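Local coordinates for protein isoprenyl transferase (Helicobacter pylori, PDB 2D2R) that probably condenses isopentenyl diphosphate with allylic pyrophosphates to build the undecaprenyl chain, working as a magnesium-dependent homodimer, at residues A20-G25 against D187-T192. Sequence-based numbering, arbitrary orientation.
Sequences AIIMDG and DLLLRT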
loop_
_atom_site.group_PDB
_atom_site.type_symbol
_atom_site.label_atom_id
_atom_site.label_comp_id
_atom_site.label_asym_id
_atom_site.label_seq_id
_atom_site.Cartn_x
_atom_site.Cartn_y
_atom_site.Cartn_z
ATOM N N ALA A 20 10.192 -5.360 5.464
ATOM C CA ALA A 20 10.166 -3.899 5.582
ATOM C C ALA A 20 9.458 -3.575 6.881
ATOM O O ALA A 20 8.470 -4.223 7.245
ATOM C CB ALA A 20 9.389 -3.285 4.401
ATOM N N ILE A 21 9.941 -2.576 7.597
ATOM C CA ILE A 21 9.294 -2.302 8.842
ATOM C C ILE A 21 9.012 -0.849 9.101
ATOM O O ILE A 21 9.877 -0.009 8.883
ATOM C CB ILE A 21 10.134 -2.834 10.054
ATOM C CG1 ILE A 21 10.427 -4.343 9.913
ATOM C CG2 ILE A 21 9.347 -2.547 11.320
ATOM C CD1 ILE A 21 11.321 -4.917 11.053
ATOM N N ILE A 22 7.775 -0.547 9.533
ATOM C CA ILE A 22 7.433 0.831 9.936
ATOM C C ILE A 22 7.666 0.705 11.474
ATOM O O ILE A 22 6.946 0.002 12.182
ATOM C CB ILE A 22 5.933 1.159 9.587
ATOM C CG1 ILE A 22 5.829 1.283 8.047
ATOM C CG2 ILE A 22 5.476 2.462 10.275
ATOM C CD1 ILE A 22 4.460 1.134 7.489
ATOM N N MET A 23 8.724 1.349 11.959
ATOM C CA MET A 23 9.087 1.258 13.368
ATOM C C MET A 23 8.322 2.301 14.167
ATOM O O MET A 23 8.833 3.373 14.460
ATOM C CB MET A 23 10.591 1.489 13.507
ATOM C CG MET A 23 11.404 0.662 12.551
ATOM S SD MET A 23 13.178 1.088 12.634
ATOM C CE MET A 23 13.127 2.780 11.862
ATOM N N ASP A 24 7.101 2.004 14.540
ATOM C CA ASP A 24 6.340 2.982 15.271
ATOM C C ASP A 24 6.262 2.672 16.792
ATOM O O ASP A 24 6.523 1.548 17.226
ATOM C CB ASP A 24 4.949 3.056 14.630
ATOM C CG ASP A 24 4.183 4.298 15.018
ATOM O OD1 ASP A 24 4.833 5.365 15.192
ATOM O OD2 ASP A 24 2.925 4.212 15.141
ATOM N N GLY A 25 5.912 3.686 17.588
ATOM C CA GLY A 25 5.794 3.507 19.039
ATOM C C GLY A 25 6.919 4.048 19.935
ATOM O O GLY A 25 6.856 3.888 21.143
ATOM N N ASP A 187 8.299 -8.706 0.682
ATOM C CA ASP A 187 7.516 -9.909 0.946
ATOM C C ASP A 187 6.606 -9.796 2.159
ATOM O O ASP A 187 5.537 -10.414 2.199
ATOM C CB ASP A 187 8.403 -11.126 1.184
ATOM C CG ASP A 187 9.222 -11.480 -0.024
ATOM O OD1 ASP A 187 8.634 -11.838 -1.064
ATOM O OD2 ASP A 187 10.475 -11.373 0.061
ATOM N N LEU A 188 7.047 -9.034 3.150
ATOM C CA LEU A 188 6.305 -8.905 4.379
ATOM C C LEU A 188 6.559 -7.491 4.860
ATOM O O LEU A 188 7.705 -7.081 4.989
ATOM C CB LEU A 188 6.807 -10.002 5.375
ATOM C CG LEU A 188 6.912 -9.920 6.901
ATOM C CD1 LEU A 188 5.828 -9.099 7.534
ATOM C CD2 LEU A 188 7.000 -11.293 7.532
ATOM N N LEU A 189 5.492 -6.717 5.037
ATOM C CA LEU A 189 5.583 -5.325 5.514
ATOM C C LEU A 189 4.995 -5.333 6.911
ATOM O O LEU A 189 3.833 -5.681 7.122
ATOM C CB LEU A 189 4.776 -4.372 4.594
ATOM C CG LEU A 189 4.671 -2.944 5.136
ATOM C CD1 LEU A 189 6.092 -2.342 5.270
ATOM C CD2 LEU A 189 3.865 -2.097 4.204
ATOM N N LEU A 190 5.833 -5.026 7.889
ATOM C CA LEU A 190 5.396 -5.049 9.279
ATOM C C LEU A 190 5.304 -3.681 9.855
ATOM O O LEU A 190 6.164 -2.854 9.571
ATOM C CB LEU A 190 6.424 -5.814 10.126
ATOM C CG LEU A 190 6.334 -5.702 11.636
ATOM C CD1 LEU A 190 5.100 -6.509 12.087
ATOM C CD2 LEU A 190 7.689 -6.321 12.267
ATOM N N ARG A 191 4.267 -3.429 10.645
ATOM C CA ARG A 191 4.150 -2.131 11.323
ATOM C C ARG A 191 3.937 -2.370 12.817
ATOM O O ARG A 191 2.997 -3.057 13.238
ATOM C CB ARG A 191 2.999 -1.258 10.767
ATOM C CG ARG A 191 2.818 0.026 11.558
ATOM C CD ARG A 191 2.041 1.104 10.840
ATOM N NE ARG A 191 2.006 2.319 11.635
ATOM C CZ ARG A 191 1.733 3.514 11.146
ATOM N NH1 ARG A 191 1.435 3.621 9.834
ATOM N NH2 ARG A 191 1.852 4.604 11.928
ATOM N N THR A 192 4.857 -1.815 13.626
ATOM C CA THR A 192 4.763 -1.949 15.060
ATOM C C THR A 192 4.001 -0.725 15.601
ATOM O O THR A 192 3.641 0.195 14.833
ATOM C CB THR A 192 6.222 -1.989 15.682
ATOM O OG1 THR A 192 6.866 -0.752 15.401
ATOM C CG2 THR A 192 7.049 -3.138 15.043
HETATM O O HOH W 1 1.738 2.110 14.450
#
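R191, with CG anti to its own N (chi1 175°) and the chain stretched out to NE, runs past I22 to D24, whose own CG, anti to N (chi1 -163°), turns the carboxylate toward the guanidinium. The two residues sit at the C-terminal edge of the parallel sheet of a cis-prenyltransferase, where neighbouring strands 18-22 and 188-191 end beside the probable active site. Side by side, the strands exchange regular parallel backbone bonds: L188 O takes A20 N, A20 O takes L190 N at 2.8 Å, L190 O takes I22 N, and I22 O takes T192 N. On one face of the sheet, A20 CB meets L189 CD1 at 3.5 Å, and further along the CG2 branch of I22 lies over one face of the R191 guanidinium, 3.7 Å from NE. On the other face, I21 and L190 point the same way, I21 CD1 4.1 Å from L190 CD2, with L190 reaching I229 of helix 223-236. The salt bridge from R191 NH2 to D24 OD2 is weak at 3.4 Å but straight; OD2 meets the guanidinium edge, the two planes 82° apart. The stronger grip on R191 is at NH1, hydrogen-bonded to R197 O and S199 OG, consistent with a substrate-binding role; D24 is probably the catalytic, magnesium-binding aspartate. Beyond the strand ends, T192 OG1 donates to a lone pair of D24 O at 3.0 Å, tying the loop down just before helix 26-31. One water joins R191, T192 and D24, donating to D24 OD2 and T192 O and accepting from R191 NE at 2.8 Å.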